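Local coordinates for dual specificity protein phosphatase 14 (Homo sapiens, PDB 2WGP), which dephosphorylates phosphotyrosine, phosphoserine and phosphothreonine in proteins, inactivating ERK, JNK and p38 MAP kinases and damping T-cell receptor signalling through TAB1, at residues Thr53-Ala58 against Pro68-Val73; Leu77-His82 against Val151-Gln156. All blocks are in the same frame, centred on the assembly; numbering follows the deposited sequence.

Both contacts belong to the dual specificity phosphatase catalytic domain and come in series along the chain: the strand pair of interaction 1 closes before the loop of interaction 2 opens. They lie about 23 Å apart, centre to centre. Interaction 1 joins strand 54-57 to strand 71-74, the outermost strand of the mixed sheet on that side within the chain. The chain then leaves this strand as the loop that reaches helix 151-165 in interaction 2. Each contact has one residue near the catalytic centre: the side chain of N57 lies about 6 Å, and that of D79 about 7 Å, from the side chain of C110, the phosphocysteine nucleophile.

Interaction 1 of 2, residues Thr53-Ala58 against Pro68-Val73; sequences TCIVNA and PQFEYV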
loop_
_atom_site.group_PDB
_atom_site.type_symbol
_atom_site.label_atom_id
_atom_site.label_comp_id
_atom_site.label_asym_id
_atom_site.label_seq_id
_atom_site.Cartn_x
_atom_site.Cartn_y
_atom_site.Cartn_z
ATOM N N THR A 53 -41.789 11.214 4.611
ATOM C CA THR A 53 -42.491 10.113 3.959
ATOM C C THR A 53 -41.537 8.998 3.495
ATOM O O THR A 53 -41.971 7.871 3.239
ATOM C CB THR A 53 -43.274 10.640 2.735
ATOM O OG1 THR A 53 -42.369 11.301 1.843
ATOM C CG2 THR A 53 -44.376 11.612 3.184
ATOM N N CYS A 54 -40.247 9.332 3.375
ATOM C CA CYS A 54 -39.245 8.419 2.869
ATOM C C CYS A 54 -38.007 8.459 3.745
ATOM O O CYS A 54 -37.522 9.552 4.117
ATOM C CB CYS A 54 -38.873 8.797 1.451
ATOM S SG CYS A 54 -37.618 7.755 0.687
ATOM N N ILE A 55 -37.539 7.271 4.124
ATOM C CA ILE A 55 -36.314 7.119 4.916
ATOM C C ILE A 55 -35.241 6.384 4.099
ATOM O O ILE A 55 -35.423 5.219 3.684
ATOM C CB ILE A 55 -36.562 6.351 6.249
ATOM C CG1 ILE A 55 -37.626 7.055 7.107
ATOM C CG2 ILE A 55 -35.262 6.206 7.053
ATOM C CD1 ILE A 55 -38.021 6.270 8.385
ATOM N N VAL A 56 -34.124 7.087 3.887
ATOM C CA VAL A 56 -32.916 6.533 3.288
ATOM C C VAL A 56 -31.962 6.157 4.418
ATOM O O VAL A 56 -31.367 7.013 5.094
ATOM C CB VAL A 56 -32.232 7.514 2.300
ATOM C CG1 VAL A 56 -30.988 6.896 1.726
ATOM C CG2 VAL A 56 -33.171 7.901 1.157
ATOM N N ASN A 57 -31.832 4.865 4.611
ATOM C CA ASN A 57 -30.944 4.305 5.618
ATOM C C ASN A 57 -29.570 4.026 4.987
ATOM O O ASN A 57 -29.372 2.977 4.366
ATOM C CB ASN A 57 -31.577 3.039 6.197
ATOM C CG ASN A 57 -30.710 2.364 7.204
ATOM O OD1 ASN A 57 -29.621 2.854 7.520
ATOM N ND2 ASN A 57 -31.167 1.227 7.719
ATOM N N ALA A 58 -28.649 4.989 5.129
ATOM C CA ALA A 58 -27.283 4.884 4.574
ATOM C C ALA A 58 -26.317 4.144 5.501
ATOM O O ALA A 58 -25.214 4.635 5.800
ATOM C CB ALA A 58 -26.737 6.269 4.207
ATOM N N PRO A 68 -45.037 1.236 8.802
ATOM C CA PRO A 68 -45.818 1.294 7.556
ATOM C C PRO A 68 -45.914 2.698 6.947
ATOM O O PRO A 68 -46.091 2.840 5.743
ATOM C CB PRO A 68 -47.212 0.794 7.982
ATOM C CG PRO A 68 -46.987 0.056 9.273
ATOM C CD PRO A 68 -45.866 0.795 9.941
ATOM N N GLN A 69 -45.766 3.711 7.789
ATOM C CA GLN A 69 -45.925 5.117 7.403
ATOM C C GLN A 69 -44.854 5.629 6.457
ATOM O O GLN A 69 -45.023 6.682 5.844
ATOM C CB GLN A 69 -45.930 6.008 8.649
ATOM C CG GLN A 69 -47.189 5.879 9.476
ATOM C CD GLN A 69 -47.260 4.581 10.244
ATOM O OE1 GLN A 69 -46.237 3.993 10.575
ATOM N NE2 GLN A 69 -48.484 4.117 10.523
ATOM N N PHE A 70 -43.727 4.936 6.379
ATOM C CA PHE A 70 -42.622 5.421 5.578
ATOM C C PHE A 70 -42.256 4.418 4.537
ATOM O O PHE A 70 -42.404 3.209 4.735
ATOM C CB PHE A 70 -41.389 5.764 6.446
ATOM C CG PHE A 70 -41.726 6.528 7.679
ATOM C CD1 PHE A 70 -42.158 7.852 7.601
ATOM C CD2 PHE A 70 -41.625 5.925 8.931
ATOM C CE1 PHE A 70 -42.483 8.581 8.768
ATOM C CE2 PHE A 70 -41.951 6.633 10.096
ATOM C CZ PHE A 70 -42.375 7.963 10.005
ATOM N N GLU A 71 -41.775 4.952 3.427
ATOM C CA GLU A 71 -41.066 4.201 2.426
ATOM C C GLU A 71 -39.619 4.115 2.890
ATOM O O GLU A 71 -39.092 5.072 3.429
ATOM C CB GLU A 71 -41.173 4.957 1.102
ATOM C CG GLU A 71 -40.457 4.346 -0.049
ATOM C CD GLU A 71 -40.496 5.237 -1.277
ATOM O OE1 GLU A 71 -40.048 4.766 -2.333
ATOM O OE2 GLU A 71 -40.959 6.399 -1.188
ATOM N N TYR A 72 -38.976 2.969 2.719
ATOM C CA TYR A 72 -37.586 2.807 3.161
ATOM C C TYR A 72 -36.679 2.477 1.987
ATOM O O TYR A 72 -37.040 1.639 1.129
ATOM C CB TYR A 72 -37.467 1.681 4.199
ATOM C CG TYR A 72 -38.005 2.022 5.551
ATOM C CD1 TYR A 72 -39.366 1.930 5.820
ATOM C CD2 TYR A 72 -37.161 2.423 6.574
ATOM C CE1 TYR A 72 -39.865 2.230 7.051
ATOM C CE2 TYR A 72 -37.659 2.756 7.807
ATOM C CZ TYR A 72 -39.013 2.655 8.048
ATOM O OH TYR A 72 -39.521 2.958 9.283
ATOM N N VAL A 73 -35.502 3.110 1.973
ATOM C CA VAL A 73 -34.439 2.833 1.004
ATOM C C VAL A 73 -33.131 2.539 1.756
ATOM O O VAL A 73 -32.634 3.373 2.480
ATOM C CB VAL A 73 -34.204 4.016 0.042
ATOM C CG1 VAL A 73 -33.078 3.691 -0.958
ATOM C CG2 VAL A 73 -35.516 4.396 -0.693
HETATM O O HOH W 1 -44.525 7.008 2.661
HETATM O O HOH W 2 -42.322 9.440 -0.267
#
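I55 and Y72 lie side by side and point the same way on one face of a parallel strand pair, the last two strands on this side of the phosphatase's mixed sheet. CD1 of I55 does most of the touching. With CG1 anti to the carbonyl carbon (chi1 -58°) and the chain extended to its end, this methyl is carried into the corner formed by two aromatic rings. It meets CE2 of Y72 at 3.6 Å and, on the other ring, CD2 of F70 at 3.7 Å, approaching both obliquely. F70 brings T53 CA close to its ring edge, while CB of Q69 lies over one ring face. L47 of helix 44-49 also packs on I55 and F70. The hydroxyl of Y72 is bonded to the backbone N of W67, tying the strand to the loop before it. With an alanine in place of Y72, the I55 methyl would probably lose its cover on this side and W67 N its hydroxyl partner.

The opposite face is formed by C54, V56, E71 and V73. V56 and V73 stand side by side, CG2 of V56 4.2 Å from CB of V73, and SG of C54 borders CG2 of V73. E71 runs out extended, its OE1 in a salt bridge with K95 of helix 89-101, which also packs on C54 and V73.

Four backbone hydrogen bonds alternate between the strands: E71 N to T53 O, I55 N to E71 O (2.8 Å, 174° at the hydrogen), V73 N to I55 O and N57 N to V73 O. At the end of the ladder, T53 O also accepts from a water at 2.8 Å, and this water donates to Q69 O at 3.2 Å.

Interaction 2 of 2, residues Leu77-His82 against Val151-Gln156; sequences LADMPH and VGFWRQ
The F153 ring, projecting from the first turn of helix 151-165, meets three oxygens of the loop 77-82, which probably corresponds to the general-acid loop of cysteine-dependent phosphatases. A78 O lies at the ring edge, 3.8 Å from CZ. M80 O approaches CE2 obliquely at 3.3 Å, and OD1 of D79 reaches CE1 at 3.5 Å, also obliquely, with the carboxylate and ring planes 34° apart. The second flat group, the R155 guanidinium, has G152 CA over one face, displaced from the centre of the group. Its NH2 stands 3.9 Å from NE2 of H82, the two planes inclined at 45°.

D79 is the centre of an inverse gamma turn closed by a weak bond from M80 N to A78 O. Its CG is anti to the backbone N (chi1 -178°), which brings OD1 over to F153; the same oxygen is held by S115 OG and N150 ND2. A phosphate ion, likely acquired from the crystallisation solution, sits about 3 Å from the D79 side chain (nearest atoms).

P81 brings the loop backbone against the helix. P81 O takes a CA-H...O contact from G152 CA at 3.3 Å; the close approach is compatible with G152 having no side chain, because a CB there would probably collide with P81 O. Q156, its chain stretched out past CG, ties the helix to the continuing loop through OE1 to G86 N and NE2 to A83 O. A water donates to P81 O at 2.6 Å and accepts weak bonds from R155 NH2, at 3.4 Å, and from Q156 NE2.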
loop_
_atom_site.group_PDB
_atom_site.type_symbol
_atom_site.label_atom_id
_atom_site.label_comp_id
_atom_site.label_asym_id
_atom_site.label_seq_id
_atom_site.Cartn_x
_atom_site.Cartn_y
_atom_site.Cartn_z
ATOM N N LEU A 77 -23.755 0.748 3.093
ATOM C CA LEU A 77 -22.363 1.170 3.118
ATOM C C LEU A 77 -21.836 1.261 4.549
ATOM O O LEU A 77 -22.586 1.579 5.457
ATOM C CB LEU A 77 -22.266 2.613 2.581
ATOM C CG LEU A 77 -22.670 2.910 1.142
ATOM C CD1 LEU A 77 -23.078 4.412 1.023
ATOM C CD2 LEU A 77 -21.546 2.532 0.195
ATOM N N ALA A 78 -20.539 1.038 4.704
ATOM C CA ALA A 78 -19.787 1.325 5.930
ATOM C C ALA A 78 -19.204 2.728 5.815
ATOM O O ALA A 78 -19.029 3.235 4.710
ATOM C CB ALA A 78 -18.685 0.321 6.122
ATOM N N ASP A 79 -18.930 3.367 6.960
ATOM C CA ASP A 79 -18.296 4.678 6.974
ATOM C C ASP A 79 -16.770 4.509 6.889
ATOM O O ASP A 79 -16.041 4.667 7.890
ATOM C CB ASP A 79 -18.717 5.498 8.206
ATOM C CG ASP A 79 -18.102 6.907 8.226
ATOM O OD1 ASP A 79 -17.704 7.382 7.158
ATOM O OD2 ASP A 79 -17.973 7.514 9.339
ATOM N N MET A 80 -16.302 4.198 5.680
ATOM C CA MET A 80 -14.903 3.891 5.439
ATOM C C MET A 80 -14.472 4.613 4.164
ATOM O O MET A 80 -15.266 4.761 3.245
ATOM C CB MET A 80 -14.698 2.368 5.286
ATOM C CG MET A 80 -14.943 1.569 6.562
ATOM S SD MET A 80 -13.704 2.008 7.790
ATOM C CE MET A 80 -12.249 1.265 7.027
ATOM N N PRO A 81 -13.212 5.079 4.111
ATOM C CA PRO A 81 -12.789 5.882 2.943
ATOM C C PRO A 81 -12.877 5.141 1.600
ATOM O O PRO A 81 -13.110 5.765 0.571
ATOM C CB PRO A 81 -11.339 6.227 3.261
ATOM C CG PRO A 81 -11.218 6.050 4.723
ATOM C CD PRO A 81 -12.127 4.945 5.094
ATOM N N HIS A 82 -12.737 3.827 1.605
ATOM C CA HIS A 82 -12.890 3.047 0.339
ATOM C C HIS A 82 -14.305 2.517 0.064
ATOM O O HIS A 82 -14.526 1.844 -0.937
ATOM C CB HIS A 82 -11.841 1.940 0.245
ATOM C CG HIS A 82 -10.446 2.469 0.194
ATOM N ND1 HIS A 82 -9.466 2.076 1.077
ATOM C CD2 HIS A 82 -9.887 3.421 -0.590
ATOM C CE1 HIS A 82 -8.355 2.745 0.821
ATOM N NE2 HIS A 82 -8.586 3.570 -0.183
ATOM N N VAL A 151 -12.219 11.135 4.526
ATOM C CA VAL A 151 -11.424 11.692 3.404
ATOM C C VAL A 151 -11.677 11.023 2.048
ATOM O O VAL A 151 -11.568 11.694 1.008
ATOM C CB VAL A 151 -9.917 11.752 3.710
ATOM C CG1 VAL A 151 -9.683 12.765 4.868
ATOM C CG2 VAL A 151 -9.358 10.344 4.004
ATOM N N GLY A 152 -12.022 9.728 2.057
ATOM C CA GLY A 152 -12.381 9.020 0.820
ATOM C C GLY A 152 -13.678 9.533 0.216
ATOM O O GLY A 152 -13.795 9.745 -1.018
ATOM N N PHE A 153 -14.650 9.785 1.087
ATOM C CA PHE A 153 -15.895 10.400 0.674
ATOM C C PHE A 153 -15.637 11.774 0.035
ATOM O O PHE A 153 -16.269 12.114 -0.961
ATOM C CB PHE A 153 -16.885 10.509 1.853
ATOM C CG PHE A 153 -17.425 9.172 2.368
ATOM C CD1 PHE A 153 -18.293 9.156 3.456
ATOM C CD2 PHE A 153 -17.115 7.962 1.764
ATOM C CE1 PHE A 153 -18.829 7.973 3.939
ATOM C CE2 PHE A 153 -17.648 6.752 2.248
ATOM C CZ PHE A 153 -18.503 6.761 3.340
ATOM N N TRP A 154 -14.754 12.574 0.632
ATOM C CA TRP A 154 -14.300 13.826 0.032
ATOM C C TRP A 154 -13.718 13.660 -1.381
ATOM O O TRP A 154 -14.105 14.405 -2.268
ATOM C CB TRP A 154 -13.327 14.576 0.955
ATOM C CG TRP A 154 -14.058 15.447 1.915
ATOM C CD1 TRP A 154 -14.232 15.232 3.237
ATOM C CD2 TRP A 154 -14.736 16.672 1.611
ATOM N NE1 TRP A 154 -14.968 16.245 3.793
ATOM C CE2 TRP A 154 -15.302 17.140 2.814
ATOM C CE3 TRP A 154 -14.927 17.416 0.434
ATOM C CZ2 TRP A 154 -16.040 18.330 2.887
ATOM C CZ3 TRP A 154 -15.648 18.611 0.516
ATOM C CH2 TRP A 154 -16.192 19.050 1.732
ATOM N N ARG A 155 -12.796 12.722 -1.576
ATOM C CA ARG A 155 -12.272 12.402 -2.929
ATOM C C ARG A 155 -13.424 12.137 -3.907
ATOM O O ARG A 155 -13.444 12.652 -5.017
ATOM C CB ARG A 155 -11.322 11.201 -2.919
ATOM C CG ARG A 155 -10.019 11.442 -2.205
ATOM C CD ARG A 155 -8.997 10.328 -2.477
ATOM N NE ARG A 155 -9.352 9.027 -1.895
ATOM C CZ ARG A 155 -9.078 8.612 -0.649
ATOM N NH1 ARG A 155 -8.446 9.396 0.225
ATOM N NH2 ARG A 155 -9.458 7.395 -0.278
ATOM N N GLN A 156 -14.417 11.395 -3.446
ATOM C CA GLN A 156 -15.528 11.008 -4.304
ATOM C C GLN A 156 -16.436 12.192 -4.603
ATOM O O GLN A 156 -16.876 12.367 -5.745
ATOM C CB GLN A 156 -16.288 9.828 -3.684
ATOM C CG GLN A 156 -15.456 8.546 -3.586
ATOM C CD GLN A 156 -16.197 7.381 -2.962
ATOM O OE1 GLN A 156 -17.291 7.021 -3.415
ATOM N NE2 GLN A 156 -15.588 6.745 -1.941
HETATM O O HOH W 3 -12.301 6.448 -1.825
#